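Local coordinates for tRNA nucleotidyl transferase-related protein (PDB 3H38) that is part of a class II CCA-adding enzyme that, with magnesium, probably adds CMP and AMP units to the 3' end of tRNA, at residues A[43-48]-A[185-190]; A[163-168]-A[197-202]. One frame throughout, in Å; residues are numbered along the deposited sequence.

Contact 1. Residues A[43-48]-A[185-190]; sequences FVRDLL and EQRFDF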
loop_
_atom_site.group_PDB
_atom_site.type_symbol
_atom_site.label_atom_id
_atom_site.label_comp_id
_atom_site.label_asym_id
_atom_site.label_seq_id
_atom_site.Cartn_x
_atom_site.Cartn_y
_atom_site.Cartn_z
ATOM N N PHE A 43 -12.545 10.866 9.212
ATOM C CA PHE A 43 -12.445 12.039 10.055
ATOM C C PHE A 43 -13.260 11.920 11.349
ATOM O O PHE A 43 -12.851 12.397 12.406
ATOM C CB PHE A 43 -12.881 13.301 9.321
ATOM C CG PHE A 43 -12.972 14.482 10.229
ATOM C CD1 PHE A 43 -11.868 15.304 10.425
ATOM C CD2 PHE A 43 -14.139 14.736 10.944
ATOM C CE1 PHE A 43 -11.930 16.401 11.298
ATOM C CE2 PHE A 43 -14.220 15.815 11.826
ATOM C CZ PHE A 43 -13.106 16.654 12.007
ATOM N N VAL A 44 -14.438 11.326 11.264
ATOM C CA VAL A 44 -15.272 11.210 12.449
ATOM C C VAL A 44 -14.774 10.081 13.375
ATOM O O VAL A 44 -14.742 10.229 14.604
ATOM C CB VAL A 44 -16.747 10.993 12.048
ATOM C CG1 VAL A 44 -17.595 10.645 13.271
ATOM C CG2 VAL A 44 -17.277 12.238 11.359
ATOM N N ARG A 45 -14.423 8.946 12.772
ATOM C CA ARG A 45 -13.732 7.867 13.457
ATOM C C ARG A 45 -12.526 8.424 14.226
ATOM O O ARG A 45 -12.396 8.243 15.448
ATOM C CB ARG A 45 -13.242 6.870 12.411
ATOM C CG ARG A 45 -12.590 5.588 12.949
ATOM C CD ARG A 45 -11.830 4.912 11.785
ATOM N NE ARG A 45 -10.797 5.803 11.245
ATOM C CZ ARG A 45 -10.473 5.899 9.954
ATOM N NH1 ARG A 45 -11.094 5.144 9.033
ATOM N NH2 ARG A 45 -9.534 6.760 9.581
ATOM N N ASP A 46 -11.666 9.127 13.490
ATOM C CA ASP A 46 -10.433 9.675 14.027
ATOM C C ASP A 46 -10.697 10.652 15.172
ATOM O O ASP A 46 -10.062 10.563 16.223
ATOM C CB ASP A 46 -9.590 10.278 12.901
ATOM C CG ASP A 46 -9.088 9.196 11.904
ATOM O OD1 ASP A 46 -9.020 8.007 12.293
ATOM O OD2 ASP A 46 -8.765 9.515 10.735
ATOM N N LEU A 47 -11.670 11.543 14.998
ATOM C CA LEU A 47 -12.051 12.463 16.073
ATOM C C LEU A 47 -12.343 11.701 17.361
ATOM O O LEU A 47 -11.810 12.030 18.430
ATOM C CB LEU A 47 -13.257 13.349 15.681
ATOM C CG LEU A 47 -13.795 14.281 16.784
ATOM C CD1 LEU A 47 -12.801 15.379 17.088
ATOM C CD2 LEU A 47 -15.127 14.895 16.399
ATOM N N LEU A 48 -13.186 10.678 17.261
ATOM C CA LEU A 48 -13.628 9.947 18.451
ATOM C C LEU A 48 -12.472 9.131 19.073
ATOM O O LEU A 48 -12.405 8.982 20.293
ATOM C CB LEU A 48 -14.824 9.056 18.117
ATOM C CG LEU A 48 -16.125 9.788 17.708
ATOM C CD1 LEU A 48 -17.168 8.832 17.205
ATOM C CD2 LEU A 48 -16.713 10.609 18.880
ATOM N N GLU A 185 -8.296 -3.746 11.041
ATOM C CA GLU A 185 -8.043 -4.582 12.216
ATOM C C GLU A 185 -6.622 -4.385 12.750
ATOM O O GLU A 185 -6.430 -4.197 13.942
ATOM C CB GLU A 185 -8.262 -6.059 11.902
ATOM C CG GLU A 185 -8.972 -6.811 13.009
ATOM C CD GLU A 185 -8.809 -8.312 12.887
ATOM O OE1 GLU A 185 -8.018 -8.764 12.019
ATOM O OE2 GLU A 185 -9.462 -9.042 13.667
ATOM N N GLN A 186 -5.623 -4.426 11.878
ATOM C CA GLN A 186 -4.266 -4.202 12.359
ATOM C C GLN A 186 -3.967 -2.715 12.567
ATOM O O GLN A 186 -3.120 -2.372 13.384
ATOM C CB GLN A 186 -3.170 -4.846 11.457
ATOM C CG GLN A 186 -3.454 -6.246 10.909
ATOM C CD GLN A 186 -3.903 -7.224 11.978
ATOM O OE1 GLN A 186 -3.384 -7.220 13.082
ATOM N NE2 GLN A 186 -4.881 -8.069 11.648
ATOM N N ARG A 187 -4.627 -1.832 11.825
ATOM C CA ARG A 187 -4.300 -0.401 11.901
ATOM C C ARG A 187 -4.652 0.283 13.238
ATOM O O ARG A 187 -3.928 1.167 13.694
ATOM C CB ARG A 187 -4.915 0.375 10.743
ATOM C CG ARG A 187 -4.886 1.884 10.963
ATOM C CD ARG A 187 -6.096 2.504 10.331
ATOM N NE ARG A 187 -5.866 3.052 8.994
ATOM C CZ ARG A 187 -6.071 4.332 8.674
ATOM N NH1 ARG A 187 -5.859 4.753 7.426
ATOM N NH2 ARG A 187 -6.504 5.199 9.601
ATOM N N PHE A 188 -5.772 -0.105 13.838
ATOM C CA PHE A 188 -6.047 0.183 15.242
ATOM C C PHE A 188 -5.803 -1.157 15.874
ATOM O O PHE A 188 -5.436 -2.094 15.173
ATOM C CB PHE A 188 -7.504 0.588 15.389
ATOM C CG PHE A 188 -7.970 1.485 14.295
ATOM C CD1 PHE A 188 -7.703 2.850 14.332
ATOM C CD2 PHE A 188 -8.655 0.971 13.208
ATOM C CE1 PHE A 188 -8.122 3.687 13.303
ATOM C CE2 PHE A 188 -9.073 1.788 12.189
ATOM C CZ PHE A 188 -8.807 3.154 12.235
ATOM N N ASP A 189 -5.987 -1.323 17.165
ATOM C CA ASP A 189 -5.740 -2.692 17.625
ATOM C C ASP A 189 -7.066 -3.430 17.722
ATOM O O ASP A 189 -7.528 -3.803 18.809
ATOM C CB ASP A 189 -4.936 -2.752 18.930
ATOM C CG ASP A 189 -4.404 -4.156 19.230
ATOM O OD1 ASP A 189 -4.716 -5.099 18.468
ATOM O OD2 ASP A 189 -3.680 -4.315 20.236
ATOM N N PHE A 190 -7.700 -3.630 16.577
ATOM C CA PHE A 190 -9.081 -4.077 16.625
ATOM C C PHE A 190 -9.250 -5.528 16.323
ATOM O O PHE A 190 -8.351 -6.164 15.795
ATOM C CB PHE A 190 -9.974 -3.216 15.746
ATOM C CG PHE A 190 -10.337 -1.922 16.383
ATOM C CD1 PHE A 190 -11.336 -1.123 15.863
ATOM C CD2 PHE A 190 -9.681 -1.515 17.528
ATOM C CE1 PHE A 190 -11.646 0.061 16.464
ATOM C CE2 PHE A 190 -9.991 -0.340 18.131
ATOM C CZ PHE A 190 -10.970 0.458 17.608
#
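R45 reaches across to F188 and R187. F188 puts CZ over one face of the R45 guanidinium, 3.5 Å from R45 NE. The two planes are 49° apart, so this is not a stack. R45 CD also lies against F188 CZ. On the R187 side two donors meet: R45 NH2 is 3.4 Å from R187 NH2, and the planes are strongly inclined. R187 also lays CD on one face of the F188 ring, offset toward its rim. R45 leaves the helix with CG anti to the backbone N (chi1 -175°), and a bend at chi3 turns NE and NH2 toward D46. Both nitrogens grip D46 OD1, 3.0 Å from R45 NE and 3.0 Å from R45 NH2. D46 OD1 is nearly in the guanidinium plane. Further out, N53 bonds D46 OD2 and N134 bonds R45 NH1. With an alanine at R45, D46 OD1 would probably lose its NE and NH2 donors and F188 its cover at CZ. Head-domain helix 42-49 meets the end of helix 177-187, just before F188. R45, R187 and N134 all belong to the nucleotide site. The two arginines thus probably line a pocket for an anion, with D46 fixing the R45 guanidinium.

Contact 2. Residues A[163-168]-A[197-202]; sequences IRVLHT and ERLLKQ
L199 points from helix 194-205 at the loop 163-168 and meets it at two places, V165 and T168. The three residues carry the contact, and it is apolar except for one backbone carbonyl. L199 CD2 faces V165 CG2 at 4.3 Å. The V165 side chain also points toward the helix. Its two methyls both lie beside the backbone N (chi1 -67°), and CG2 is the branch that meets the leucine. The other branch of L199, CD1, lies 4.4 Å from T168 CG2. T168 neither points at the helix nor turns from it. Its CG2 is anti to the backbone N, and this methyl is the part of the side chain nearest to the leucine. The T168 carbonyl also comes up to the leucine, with T168 O 3.9 Å from L199 CG. The leucine fork thus spreads over the loop, one methyl to each residue. Its torsions, chi1 -96° and chi2 9°, are unusual, so the exact methyl positions deserve some caution. The backbones stay apart, with T168 CA and L199 CA 7.2 Å from each other.

F171 of helix 170-173 touches both V165 and L199 and extends the apolar patch. V165 also packs on T196, about one turn before L199. R164 points away from 197-202; its side chain touches T196 and forms a salt bridge with D157.

The contact joins the loop after strand 162-163 to a helix within the probable RNA-binding region of the family. V165 is buried, while T168 is exposed and forms the outer border. The chemistry is therefore loose van der Waals packing. With no hydrogen bond or salt bridge between the two segments, the contact rests on dispersion and burial of the L199 methyls.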
loop_
_atom_site.group_PDB
_atom_site.type_symbol
_atom_site.label_atom_id
_atom_site.label_comp_id
_atom_site.label_asym_id
_atom_site.label_seq_id
_atom_site.Cartn_x
_atom_site.Cartn_y
_atom_site.Cartn_z
ATOM N N ILE A 163 -14.362 -4.401 14.542
ATOM C CA ILE A 163 -14.623 -4.218 13.122
ATOM C C ILE A 163 -15.881 -5.002 12.786
ATOM O O ILE A 163 -15.903 -6.218 12.930
ATOM C CB ILE A 163 -13.469 -4.721 12.240
ATOM C CG1 ILE A 163 -12.166 -4.006 12.597
ATOM C CG2 ILE A 163 -13.812 -4.520 10.743
ATOM C CD1 ILE A 163 -12.252 -2.499 12.403
ATOM N N ARG A 164 -16.922 -4.294 12.358
ATOM C CA ARG A 164 -18.225 -4.895 12.098
ATOM C C ARG A 164 -18.802 -4.319 10.804
ATOM O O ARG A 164 -18.789 -3.112 10.604
ATOM C CB ARG A 164 -19.184 -4.622 13.272
ATOM C CG ARG A 164 -20.445 -5.462 13.261
ATOM C CD ARG A 164 -21.501 -4.937 14.240
ATOM N NE ARG A 164 -20.919 -4.654 15.553
ATOM C CZ ARG A 164 -21.052 -5.405 16.648
ATOM N NH1 ARG A 164 -20.479 -5.024 17.783
ATOM N NH2 ARG A 164 -21.765 -6.519 16.630
ATOM N N VAL A 165 -19.299 -5.184 9.926
ATOM C CA VAL A 165 -19.976 -4.737 8.710
ATOM C C VAL A 165 -21.423 -4.293 9.008
ATOM O O VAL A 165 -22.022 -4.694 10.028
ATOM C CB VAL A 165 -19.972 -5.838 7.604
ATOM C CG1 VAL A 165 -18.558 -6.094 7.084
ATOM C CG2 VAL A 165 -20.644 -7.124 8.099
ATOM N N LEU A 166 -21.988 -3.485 8.112
ATOM C CA LEU A 166 -23.332 -2.932 8.340
ATOM C C LEU A 166 -24.519 -3.829 7.979
ATOM O O LEU A 166 -25.641 -3.538 8.384
ATOM C CB LEU A 166 -23.500 -1.584 7.626
ATOM C CG LEU A 166 -22.377 -0.540 7.650
ATOM C CD1 LEU A 166 -22.952 0.817 7.305
ATOM C CD2 LEU A 166 -21.695 -0.483 8.987
ATOM N N HIS A 167 -24.293 -4.882 7.193
ATOM C CA HIS A 167 -25.352 -5.842 6.821
ATOM C C HIS A 167 -24.741 -7.150 6.348
ATOM O O HIS A 167 -23.524 -7.220 6.075
ATOM C CB HIS A 167 -26.229 -5.298 5.695
ATOM C CG HIS A 167 -25.484 -5.082 4.421
ATOM N ND1 HIS A 167 -24.816 -3.913 4.136
ATOM C CD2 HIS A 167 -25.275 -5.909 3.357
ATOM C CE1 HIS A 167 -24.238 -4.012 2.947
ATOM N NE2 HIS A 167 -24.494 -5.217 2.464
ATOM N N THR A 168 -25.604 -8.158 6.197
ATOM C CA THR A 168 -25.197 -9.538 5.853
ATOM C C THR A 168 -24.534 -9.812 4.497
ATOM O O THR A 168 -23.844 -10.807 4.347
ATOM C CB THR A 168 -26.372 -10.523 6.021
ATOM O OG1 THR A 168 -26.693 -10.606 7.409
ATOM C CG2 THR A 168 -25.989 -11.933 5.553
ATOM N N GLU A 197 -16.917 -11.976 11.258
ATOM C CA GLU A 197 -15.852 -12.949 10.977
ATOM C C GLU A 197 -16.380 -14.174 10.213
ATOM O O GLU A 197 -15.806 -14.609 9.201
ATOM C CB GLU A 197 -15.117 -13.386 12.260
ATOM C CG GLU A 197 -14.534 -14.799 12.146
ATOM C CD GLU A 197 -13.280 -15.034 12.986
ATOM O OE1 GLU A 197 -13.055 -14.297 13.968
ATOM O OE2 GLU A 197 -12.517 -15.972 12.665
ATOM N N ARG A 198 -17.453 -14.744 10.692
ATOM C CA ARG A 198 -18.090 -15.768 9.959
ATOM C C ARG A 198 -18.473 -15.367 8.569
ATOM O O ARG A 198 -18.304 -16.110 7.659
ATOM C CB ARG A 198 -19.285 -16.273 10.705
ATOM C CG ARG A 198 -20.154 -17.110 9.893
ATOM C CD ARG A 198 -20.855 -18.152 10.677
ATOM N NE ARG A 198 -20.814 -19.422 9.970
ATOM C CZ ARG A 198 -21.423 -20.532 10.362
ATOM N NH1 ARG A 198 -21.312 -21.638 9.646
ATOM N NH2 ARG A 198 -22.149 -20.536 11.468
ATOM N N LEU A 199 -19.027 -14.186 8.415
ATOM C CA LEU A 199 -19.381 -13.674 7.090
ATOM C C LEU A 199 -18.162 -13.604 6.153
ATOM O O LEU A 199 -18.235 -13.950 4.970
ATOM C CB LEU A 199 -20.037 -12.299 7.228
ATOM C CG LEU A 199 -21.572 -12.167 7.264
ATOM C CD1 LEU A 199 -22.283 -13.501 7.378
ATOM C CD2 LEU A 199 -22.041 -11.208 8.362
ATOM N N LEU A 200 -17.045 -13.155 6.705
ATOM C CA LEU A 200 -15.780 -13.039 5.986
ATOM C C LEU A 200 -15.340 -14.407 5.459
ATOM O O LEU A 200 -14.988 -14.549 4.281
ATOM C CB LEU A 200 -14.722 -12.423 6.930
ATOM C CG LEU A 200 -13.375 -11.918 6.379
ATOM C CD1 LEU A 200 -12.872 -10.649 7.054
ATOM C CD2 LEU A 200 -12.307 -13.004 6.455
ATOM N N LYS A 201 -15.391 -15.415 6.330
ATOM C CA LYS A 201 -14.942 -16.766 6.003
ATOM C C LYS A 201 -15.774 -17.402 4.904
ATOM O O LYS A 201 -15.245 -18.120 4.040
ATOM C CB LYS A 201 -15.010 -17.676 7.232
ATOM C CG LYS A 201 -14.039 -17.338 8.347
ATOM C CD LYS A 201 -13.856 -18.545 9.265
ATOM C CE LYS A 201 -13.165 -18.193 10.576
ATOM N NZ LYS A 201 -12.824 -19.441 11.321
ATOM N N GLN A 202 -17.083 -17.176 4.968
ATOM C CA GLN A 202 -18.002 -17.721 3.961
ATOM C C GLN A 202 -17.608 -17.191 2.596
ATOM O O GLN A 202 -17.383 -17.958 1.654
ATOM C CB GLN A 202 -19.460 -17.349 4.274
ATOM C CG GLN A 202 -20.007 -17.985 5.543
ATOM C CD GLN A 202 -21.480 -17.649 5.812
ATOM O OE1 GLN A 202 -22.131 -18.301 6.627
ATOM N NE2 GLN A 202 -22.004 -16.634 5.130
#

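Overall arrangement
Contacts 1 and 2 have centres 18 Å apart, and their segments alternate along the chain. Helix 177-187 and the turn after it lie between the two segments of contact 2 in sequence. The contacts touch directly: F190 CD1 packs on I163 CD1 at 3.8 Å, and I163 CG1 lies 4.2 Å from E185 N. I163 also bonds through its backbone to R191 and E193, pairing strands 162-163 and 191-192. Contact 1 belongs to the nucleotide site, through R45 and R187. Contact 2 stands beside it: the V165 side chain is about 5 Å from that of R177 and about 6 Å from that of D130, two more nucleotide-binding residues. No nucleotide is bound here.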